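Local structure of 4-phosphoerythronate dehydrogenase (Lactobacillus jensenii, 4PRK) at residues P8-S11 with E12-V16; M109-T112 with Q113-L117; S159-A162 with Q163-A167; T300-S303 with V304-I308. The protein probably catalyses the NAD-dependent interconversion of pyruvate and D-lactate, as a D-isomer specific 2-hydroxyacid dehydrogenase with a Rossmann-type domain. All coordinates share one frame; numbering follows the deposited sequence.

How the contacts relate
All four contacts are short runs of helix, two of them at a helix start, met in series along the chain on helices 10-23, 103-118, 155-167 and 301-319. They fall into two touching pairs. Contacts 1 and 4 have centres about 10 Å apart, where helix 301-319 packs against helix 10-23, which links strands 2-6 and 26-30 of a parallel sheet. Contacts 2 and 3 have centres about 13 Å apart, with helix 103-118 against helix 155-167 in the Rossmann-type NAD domain. Contacts 1 and 3 are far apart, about 31 Å between centres. The C-terminal helix thus returns to the N-terminal part of the chain, and all four contacts reach the second subunit, contact 3 through Ala167.

Contact 1. Residues P8-S11 with E12-V16; sequences PSES and ERKLV
Ser9 and Glu12 bind each other twice. Glu12 N donates to Ser9 OG at 2.6 Å, almost straight at 169°, and in return Ser9 N donates to Glu12 OE1 at 2.7 Å on the anti lone pair of that oxygen. The hydroxyl can do this because OG sits between the backbone N and the carbonyl carbon (chi1 85°), turned in over the first turn. The other oxygen of the carboxylate, OE2, is held in a salt bridge to Arg76, so both ends of this buried group have partners. Behind the cap the helical bonds begin: Arg13 N reaches Ser9 O at 3.0 Å and Lys14 N reaches Glu10 O at 3.3 Å. The reciprocal pair is a capping box with Ser9 as N-cap, and it starts helix 10-23, the crossover helix of the beta-alpha-beta unit that runs from strand 2-6 to strand 26-30. Outward from the box, Pro8 lays its ring over the guanidinium of Arg13, with CG 3.7 Å above the plane and over its centre. NH2 of that arginine is tied to Asp31, which helps fix the flat group. Glu10 and Lys14 run side by side in the same direction, yet Glu10 OE2 stays 4.2 Å from Lys14 NZ, too far for a salt bridge. Ser11 OG is hydrogen-bonded to Asp137 of the second subunit, while Leu15 CG packs 3.8 Å from Ser11 O.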
loop_
_atom_site.group_PDB
_atom_site.type_symbol
_atom_site.label_atom_id
_atom_site.label_comp_id
_atom_site.label_asym_id
_atom_site.label_seq_id
_atom_site.Cartn_x
_atom_site.Cartn_y
_atom_site.Cartn_z
ATOM N N PRO A 8 37.261 -3.805 -9.232
ATOM C CA PRO A 8 35.943 -3.177 -9.416
ATOM C C PRO A 8 35.220 -3.545 -10.722
ATOM O O PRO A 8 35.847 -3.752 -11.745
ATOM C CB PRO A 8 36.256 -1.691 -9.383
ATOM C CG PRO A 8 37.553 -1.591 -10.051
ATOM C CD PRO A 8 38.311 -2.681 -9.388
ATOM N N SER A 9 33.898 -3.632 -10.655
ATOM C CA SER A 9 33.068 -3.739 -11.817
ATOM C C SER A 9 33.097 -2.409 -12.513
ATOM O O SER A 9 33.465 -1.399 -11.932
ATOM C CB SER A 9 31.618 -4.017 -11.430
ATOM O OG SER A 9 30.923 -2.821 -11.144
ATOM N N GLU A 10 32.655 -2.414 -13.749
ATOM C CA GLU A 10 32.457 -1.209 -14.513
ATOM C C GLU A 10 31.450 -0.208 -13.831
ATOM O O GLU A 10 31.669 0.994 -13.768
ATOM C CB GLU A 10 31.928 -1.664 -15.861
ATOM C CG GLU A 10 31.539 -0.534 -16.785
ATOM C CD GLU A 10 31.074 -1.022 -18.137
ATOM O OE1 GLU A 10 30.616 -2.181 -18.225
ATOM O OE2 GLU A 10 31.153 -0.217 -19.102
ATOM N N SER A 11 30.348 -0.729 -13.316
ATOM C CA SER A 11 29.370 0.067 -12.619
ATOM C C SER A 11 30.037 0.599 -11.365
ATOM O O SER A 11 29.858 1.773 -11.027
ATOM C CB SER A 11 28.086 -0.779 -12.314
ATOM O OG SER A 11 27.393 -1.143 -13.538
ATOM N N GLU A 12 30.819 -0.233 -10.662
ATOM C CA GLU A 12 31.514 0.258 -9.486
ATOM C C GLU A 12 32.438 1.453 -9.831
ATOM O O GLU A 12 32.471 2.429 -9.090
ATOM C CB GLU A 12 32.286 -0.846 -8.796
ATOM C CG GLU A 12 31.446 -1.786 -7.939
ATOM C CD GLU A 12 32.247 -2.924 -7.341
ATOM O OE1 GLU A 12 32.972 -3.590 -8.071
ATOM O OE2 GLU A 12 32.174 -3.152 -6.139
ATOM N N ARG A 13 33.133 1.391 -10.966
ATOM C CA ARG A 13 34.084 2.460 -11.379
ATOM C C ARG A 13 33.413 3.821 -11.489
ATOM O O ARG A 13 33.905 4.861 -10.984
ATOM C CB ARG A 13 34.702 2.111 -12.737
ATOM C CG ARG A 13 35.700 0.958 -12.678
ATOM C CD ARG A 13 36.249 0.577 -14.058
ATOM N NE ARG A 13 37.200 -0.532 -13.944
ATOM C CZ ARG A 13 38.456 -0.413 -13.512
ATOM N NH1 ARG A 13 38.930 0.773 -13.142
ATOM N NH2 ARG A 13 39.243 -1.484 -13.425
ATOM N N LYS A 14 32.267 3.778 -12.147
ATOM C CA LYS A 14 31.442 4.932 -12.332
ATOM C C LYS A 14 31.061 5.639 -11.080
ATOM O O LYS A 14 30.859 6.814 -11.146
ATOM C CB LYS A 14 30.199 4.567 -13.147
ATOM C CG LYS A 14 30.565 4.353 -14.617
ATOM C CD LYS A 14 29.351 4.121 -15.498
ATOM C CE LYS A 14 29.572 4.561 -16.952
ATOM N NZ LYS A 14 30.450 3.675 -17.745
ATOM N N LEU A 15 30.949 4.976 -9.936
ATOM C CA LEU A 15 30.551 5.683 -8.675
ATOM C C LEU A 15 31.736 6.237 -7.920
ATOM O O LEU A 15 31.579 6.926 -6.932
ATOM C CB LEU A 15 29.845 4.743 -7.705
ATOM C CG LEU A 15 28.618 4.007 -8.233
ATOM C CD1 LEU A 15 28.110 3.051 -7.172
ATOM C CD2 LEU A 15 27.544 5.010 -8.644
ATOM N N VAL A 16 32.928 5.883 -8.340
ATOM C CA VAL A 16 34.069 6.076 -7.474
ATOM C C VAL A 16 34.253 7.500 -6.990
ATOM O O VAL A 16 34.519 7.767 -5.822
ATOM C CB VAL A 16 35.339 5.660 -8.200
ATOM C CG1 VAL A 16 36.549 6.296 -7.532
ATOM C CG2 VAL A 16 35.427 4.155 -8.175
#

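Contact 2. Residues M109-T112 with Q113-L117; sequences MAVT and QAMYL
Met109 opens this part of helix 103-118 by accepting twice from Gln113. Its O takes the backbone N of Gln113 at 2.9 Å, and its SD takes a weak bond from Gln113 NE2 at 3.5 Å, with an angle of 159° at the hydrogen. The bend of the methionine at chi2 (64°) brings the sulfur to the amide nitrogen of the extended glutamine, the two chains crossing at a slant; that amide also has a weak bond to Thr293. Ala110 O accepts from Ala114 N at 2.9 Å, and both methyl groups rest on Ile231 of strand 229-232. Val111 runs alongside Met115, pointing the same way, with CG1 3.8 Å from Met115 SD; its side chain also packs on Ile164 of helix 155-167. An alanine at Met115 removes the sulfur beside Val111 CG1 and would probably leave a gap towards Ile144 of the same chain and Thr112 of the second subunit. Thr112 O receives Tyr116 N at 3.0 Å, while its OG1 bonds to Glu108 O. The Tyr116 ring stacks with Tyr116 of the second subunit. Between the two segments, the weak sulfur-amide bond is the one polar contact made by side chains, which leaves mostly apolar groups to pack this buried helix on strand 229-232, helix 155-167 and the second subunit.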
loop_
_atom_site.group_PDB
_atom_site.type_symbol
_atom_site.label_atom_id
_atom_site.label_comp_id
_atom_site.label_asym_id
_atom_site.label_seq_id
_atom_site.Cartn_x
_atom_site.Cartn_y
_atom_site.Cartn_z
ATOM N N MET A 109 12.767 -7.925 -9.036
ATOM C CA MET A 109 13.071 -8.763 -10.213
ATOM C C MET A 109 12.090 -9.974 -10.159
ATOM O O MET A 109 11.434 -10.329 -11.140
ATOM C CB MET A 109 14.553 -9.208 -10.235
ATOM C CG MET A 109 14.895 -10.170 -11.360
ATOM S SD MET A 109 14.704 -9.419 -13.000
ATOM C CE MET A 109 16.392 -9.536 -13.554
ATOM N N ALA A 110 11.949 -10.555 -8.985
ATOM C CA ALA A 110 11.020 -11.645 -8.823
ATOM C C ALA A 110 9.599 -11.247 -9.217
ATOM O O ALA A 110 8.938 -11.948 -9.951
ATOM C CB ALA A 110 11.060 -12.084 -7.398
ATOM N N VAL A 111 9.123 -10.113 -8.709
ATOM C CA VAL A 111 7.766 -9.664 -8.987
ATOM C C VAL A 111 7.612 -9.399 -10.480
ATOM O O VAL A 111 6.616 -9.814 -11.096
ATOM C CB VAL A 111 7.450 -8.367 -8.237
ATOM C CG1 VAL A 111 6.225 -7.646 -8.786
ATOM C CG2 VAL A 111 7.305 -8.640 -6.785
ATOM N N THR A 112 8.566 -8.646 -11.031
ATOM C CA THR A 112 8.547 -8.301 -12.446
ATOM C C THR A 112 8.433 -9.549 -13.303
ATOM O O THR A 112 7.594 -9.631 -14.238
ATOM C CB THR A 112 9.864 -7.575 -12.820
ATOM O OG1 THR A 112 9.870 -6.296 -12.236
ATOM C CG2 THR A 112 10.020 -7.406 -14.257
ATOM N N GLN A 113 9.281 -10.533 -13.018
ATOM C CA GLN A 113 9.242 -11.781 -13.805
ATOM C C GLN A 113 7.920 -12.515 -13.634
ATOM O O GLN A 113 7.311 -12.930 -14.634
ATOM C CB GLN A 113 10.379 -12.709 -13.417
ATOM C CG GLN A 113 11.691 -12.259 -13.999
ATOM C CD GLN A 113 12.826 -13.291 -13.858
ATOM O OE1 GLN A 113 12.599 -14.493 -13.820
ATOM N NE2 GLN A 113 14.071 -12.798 -13.805
ATOM N N ALA A 114 7.431 -12.603 -12.396
ATOM C CA ALA A 114 6.116 -13.199 -12.157
ATOM C C ALA A 114 4.978 -12.505 -12.919
ATOM O O ALA A 114 4.095 -13.194 -13.443
ATOM C CB ALA A 114 5.754 -13.261 -10.685
ATOM N N MET A 115 5.004 -11.167 -12.983
ATOM C CA MET A 115 3.915 -10.457 -13.613
ATOM C C MET A 115 3.984 -10.664 -15.115
ATOM O O MET A 115 2.983 -10.954 -15.738
ATOM C CB MET A 115 3.913 -8.961 -13.316
ATOM C CG MET A 115 4.294 -8.647 -11.906
ATOM S SD MET A 115 3.446 -7.212 -11.333
ATOM C CE MET A 115 1.920 -8.240 -11.258
ATOM N N TYR A 116 5.158 -10.490 -15.689
ATOM C CA TYR A 116 5.326 -10.784 -17.129
ATOM C C TYR A 116 4.815 -12.177 -17.520
ATOM O O TYR A 116 4.020 -12.334 -18.464
ATOM C CB TYR A 116 6.768 -10.598 -17.548
ATOM C CG TYR A 116 7.067 -10.896 -18.991
ATOM C CD1 TYR A 116 7.287 -12.169 -19.374
ATOM C CD2 TYR A 116 7.249 -9.880 -19.924
ATOM C CE1 TYR A 116 7.583 -12.497 -20.668
ATOM C CE2 TYR A 116 7.588 -10.165 -21.239
ATOM C CZ TYR A 116 7.736 -11.497 -21.585
ATOM O OH TYR A 116 8.071 -11.908 -22.789
ATOM N N LEU A 117 5.267 -13.187 -16.800
ATOM C CA LEU A 117 4.816 -14.545 -17.088
ATOM C C LEU A 117 3.357 -14.731 -16.851
ATOM O O LEU A 117 2.748 -15.434 -17.603
ATOM C CB LEU A 117 5.611 -15.578 -16.305
ATOM C CG LEU A 117 7.079 -15.552 -16.659
ATOM C CD1 LEU A 117 7.900 -16.400 -15.733
ATOM C CD2 LEU A 117 7.242 -15.974 -18.130
#

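Contact 3. Residues S159-A162 with Q163-A167; sequences SAVA and QIFSA
The Phe165 ring lies alongside Val161, both side chains pointing the same way from the helix, with Val161 CG1 3.5 Å from Phe165 CD2 and slightly farther from CE2. Val161 O also comes near that side of the ring, on an oblique line. The ring packs further on Ile149 and Val172, residues of two neighbouring strands, and on Ile144. The other flat group, the amide of Gln163, reaches back along an extended chain so that OE1 accepts a weak bond from Ser159 OG at 3.1 Å. That hydroxyl is brought round by its chi1 of 171°, which puts OG beside its own carbonyl carbon and on the same flank as the glutamine. The NE2 end leaves the helix altogether and bonds to Tyr186 of the third subunit. This is helix 155-167 of the Rossmann-type unit, between strands 148-152 and 171-175, and Val161 touches residues of a glycine-rich sequence that fits the GxGxxG pattern, consistent with dinucleotide binding. The backbone runs as a regular helix: Gln163 N bonds Ser159 O at 3.0 Å, Ile164 N bonds Ala160 O at 3.0 Å, and Phe165 N bonds Val161 O at 2.9 Å. Near the end of the helix Ala162 O is gripped twice by one residue. Ser166 N reaches it at 2.9 Å and Ser166 OG at 2.7 Å, and the two donors approach from opposite faces of the carbonyl plane. Ala162 packs its methyl on Leu151 and Val172, and Ala160 meets Ala107 of helix 103-118.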
loop_
_atom_site.group_PDB
_atom_site.type_symbol
_atom_site.label_atom_id
_atom_site.label_comp_id
_atom_site.label_asym_id
_atom_site.label_seq_id
_atom_site.Cartn_x
_atom_site.Cartn_y
_atom_site.Cartn_z
ATOM N N SER A 159 10.294 -11.129 2.288
ATOM C CA SER A 159 9.492 -10.127 2.963
ATOM C C SER A 159 9.147 -8.947 2.063
ATOM O O SER A 159 8.056 -8.427 2.091
ATOM C CB SER A 159 10.256 -9.610 4.190
ATOM O OG SER A 159 9.550 -8.522 4.662
ATOM N N ALA A 160 10.119 -8.466 1.318
ATOM C CA ALA A 160 9.874 -7.392 0.374
ATOM C C ALA A 160 8.922 -7.841 -0.771
ATOM O O ALA A 160 8.064 -7.056 -1.243
ATOM C CB ALA A 160 11.219 -6.893 -0.193
ATOM N N VAL A 161 9.071 -9.086 -1.207
ATOM C CA VAL A 161 8.173 -9.640 -2.239
ATOM C C VAL A 161 6.734 -9.667 -1.748
ATOM O O VAL A 161 5.806 -9.374 -2.480
ATOM C CB VAL A 161 8.551 -11.070 -2.656
ATOM C CG1 VAL A 161 7.435 -11.736 -3.551
ATOM C CG2 VAL A 161 9.872 -11.045 -3.379
ATOM N N ALA A 162 6.586 -10.001 -0.486
ATOM C CA ALA A 162 5.304 -10.089 0.177
ATOM C C ALA A 162 4.656 -8.693 0.356
ATOM O O ALA A 162 3.461 -8.498 0.090
ATOM C CB ALA A 162 5.509 -10.785 1.513
ATOM N N GLN A 163 5.459 -7.721 0.762
ATOM C CA GLN A 163 4.993 -6.323 0.820
ATOM C C GLN A 163 4.468 -5.838 -0.536
ATOM O O GLN A 163 3.404 -5.265 -0.629
ATOM C CB GLN A 163 6.144 -5.396 1.299
ATOM C CG GLN A 163 6.669 -5.772 2.704
ATOM C CD GLN A 163 7.921 -5.029 3.175
ATOM O OE1 GLN A 163 8.840 -5.620 3.753
ATOM N NE2 GLN A 163 7.936 -3.729 2.976
ATOM N N ILE A 164 5.212 -6.083 -1.593
ATOM C CA ILE A 164 4.799 -5.617 -2.928
ATOM C C ILE A 164 3.548 -6.356 -3.381
ATOM O O ILE A 164 2.498 -5.716 -3.734
ATOM C CB ILE A 164 5.946 -5.777 -3.960
ATOM C CG1 ILE A 164 7.105 -4.864 -3.574
ATOM C CG2 ILE A 164 5.474 -5.559 -5.433
ATOM C CD1 ILE A 164 8.390 -5.238 -4.312
ATOM N N PHE A 165 3.577 -7.688 -3.282
ATOM C CA PHE A 165 2.378 -8.421 -3.727
ATOM C C PHE A 165 1.117 -8.061 -2.931
ATOM O O PHE A 165 0.051 -7.852 -3.507
ATOM C CB PHE A 165 2.616 -9.940 -3.785
ATOM C CG PHE A 165 3.252 -10.406 -5.067
ATOM C CD1 PHE A 165 2.703 -10.078 -6.294
ATOM C CD2 PHE A 165 4.361 -11.185 -5.042
ATOM C CE1 PHE A 165 3.276 -10.517 -7.484
ATOM C CE2 PHE A 165 4.939 -11.631 -6.223
ATOM C CZ PHE A 165 4.400 -11.286 -7.447
ATOM N N SER A 166 1.228 -7.950 -1.616
ATOM C CA SER A 166 0.022 -7.644 -0.805
ATOM C C SER A 166 -0.417 -6.221 -1.050
ATOM O O SER A 166 -1.574 -5.939 -0.976
ATOM C CB SER A 166 0.254 -7.893 0.672
ATOM O OG SER A 166 1.318 -7.075 1.019
ATOM N N ALA A 167 0.486 -5.318 -1.415
ATOM C CA ALA A 167 0.074 -3.968 -1.702
ATOM C C ALA A 167 -0.674 -3.898 -3.040
ATOM O O ALA A 167 -1.450 -2.990 -3.234
ATOM C CB ALA A 167 1.249 -3.026 -1.674
#

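Contact 4. Residues T300-S303 with V304-I308; sequences TKTS and VRNMI
Thr302 and Asn306 lie side by side because Thr302 CG2 stands opposite its backbone N while Asn306 CG stands opposite its carbonyl carbon (chi1 -73°), which sets the methyl 3.5 Å from Asn306 ND2. Both sit in the first turns of helix 301-319, whose N-cap is Thr300: its OG1 accepts from Ser303 N at 3.2 Å, and the same hydroxyl is hydrogen-bonded to Glu143 of the second subunit. The helix ladder follows directly, with Val304 N on Thr300 O at 3.1 Å and Asn306 N on Thr302 O at 2.9 Å. Thr302 OG1 is hydrogen-bonded to the same Glu143 of the second subunit, so one glutamate meets two threonines at the helix start. The amide of Asn306 is used at both ends. Its ND2 donates to Tyr101 O and is hydrogen-bonded to the hydroxyl of Tyr179 of the third subunit, and OD1 takes two bonds from Arg305, whose NE lies at 2.9 Å and NH1 at 2.7 Å. The arginine comes side-on, with OD1 at its edge and only 1° out of the guanidinium plane, so the two donors hold the charged group flat against rotation. A leucine in place of Asn306 removes OD1 and ND2, and the Arg305 guanidinium would probably be set free to turn, with Tyr101 O left without this donor. On another flank of the helix, Ser303 OG is bonded to Tyr298 O, Met307 N reaches Ser303 O at 2.8 Å, and the thioether bends at chi3 until Met307 CE rests 3.6 Å from Ser303 CB.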
loop_
_atom_site.group_PDB
_atom_site.type_symbol
_atom_site.label_atom_id
_atom_site.label_comp_id
_atom_site.label_asym_id
_atom_site.label_seq_id
_atom_site.Cartn_x
_atom_site.Cartn_y
_atom_site.Cartn_z
ATOM N N THR A 300 21.100 -3.304 -9.542
ATOM C CA THR A 300 20.619 -1.910 -9.598
ATOM C C THR A 300 21.715 -0.972 -9.100
ATOM O O THR A 300 22.714 -1.414 -8.543
ATOM C CB THR A 300 19.419 -1.694 -8.677
ATOM O OG1 THR A 300 19.824 -1.930 -7.317
ATOM C CG2 THR A 300 18.330 -2.697 -9.039
ATOM N N LYS A 301 21.518 0.321 -9.322
ATOM C CA LYS A 301 22.445 1.349 -8.870
ATOM C C LYS A 301 22.562 1.323 -7.356
ATOM O O LYS A 301 23.615 1.487 -6.815
ATOM C CB LYS A 301 21.915 2.723 -9.226
ATOM C CG LYS A 301 21.707 2.980 -10.710
ATOM C CD LYS A 301 22.937 3.588 -11.346
ATOM C CE LYS A 301 22.593 4.259 -12.665
ATOM N NZ LYS A 301 23.842 4.910 -13.174
ATOM N N THR A 302 21.442 1.142 -6.667
ATOM C CA THR A 302 21.493 1.032 -5.243
ATOM C C THR A 302 22.396 -0.134 -4.829
ATOM O O THR A 302 23.138 -0.010 -3.876
ATOM C CB THR A 302 20.084 0.835 -4.664
ATOM O OG1 THR A 302 19.199 1.817 -5.225
ATOM C CG2 THR A 302 20.124 0.912 -3.057
ATOM N N SER A 303 22.329 -1.284 -5.492
ATOM C CA SER A 303 23.052 -2.417 -4.931
ATOM C C SER A 303 24.512 -2.131 -5.073
ATOM O O SER A 303 25.305 -2.328 -4.138
ATOM C CB SER A 303 22.739 -3.779 -5.604
ATOM O OG SER A 303 21.450 -4.277 -5.266
ATOM N N VAL A 304 24.874 -1.732 -6.288
ATOM C CA VAL A 304 26.278 -1.587 -6.625
ATOM C C VAL A 304 26.889 -0.520 -5.687
ATOM O O VAL A 304 27.948 -0.724 -5.125
ATOM C CB VAL A 304 26.447 -1.246 -8.105
ATOM C CG1 VAL A 304 27.885 -0.800 -8.432
ATOM C CG2 VAL A 304 26.060 -2.450 -8.926
ATOM N N ARG A 305 26.170 0.561 -5.450
ATOM C CA ARG A 305 26.637 1.549 -4.518
ATOM C C ARG A 305 26.767 1.012 -3.075
ATOM O O ARG A 305 27.758 1.278 -2.412
ATOM C CB ARG A 305 25.706 2.729 -4.515
ATOM C CG ARG A 305 26.165 3.767 -3.535
ATOM C CD ARG A 305 25.037 4.618 -3.071
ATOM N NE ARG A 305 24.209 3.912 -2.112
ATOM C CZ ARG A 305 23.113 4.438 -1.581
ATOM N NH1 ARG A 305 22.382 3.751 -0.713
ATOM N NH2 ARG A 305 22.739 5.659 -1.933
ATOM N N ASN A 306 25.751 0.284 -2.596
ATOM C CA ASN A 306 25.762 -0.247 -1.256
ATOM C C ASN A 306 26.875 -1.224 -1.047
ATOM O O ASN A 306 27.503 -1.208 0.004
ATOM C CB ASN A 306 24.415 -0.838 -0.867
ATOM C CG ASN A 306 23.387 0.244 -0.606
ATOM O OD1 ASN A 306 23.716 1.457 -0.577
ATOM N ND2 ASN A 306 22.127 -0.155 -0.438
ATOM N N MET A 307 27.185 -2.010 -2.055
ATOM C CA MET A 307 28.282 -2.940 -1.933
ATOM C C MET A 307 29.606 -2.230 -1.665
ATOM O O MET A 307 30.435 -2.729 -0.897
ATOM C CB MET A 307 28.394 -3.823 -3.174
ATOM C CG MET A 307 27.309 -4.901 -3.238
ATOM S SD MET A 307 27.361 -5.933 -4.731
ATOM C CE MET A 307 25.682 -5.833 -5.328
ATOM N N ILE A 308 29.800 -1.073 -2.287
ATOM C CA ILE A 308 30.972 -0.243 -2.028
ATOM C C ILE A 308 30.832 0.484 -0.697
ATOM O O ILE A 308 31.706 0.362 0.182
ATOM C CB ILE A 308 31.159 0.750 -3.179
ATOM C CG1 ILE A 308 31.747 0.012 -4.382
ATOM C CG2 ILE A 308 32.066 1.891 -2.771
ATOM C CD1 ILE A 308 31.581 0.761 -5.682
#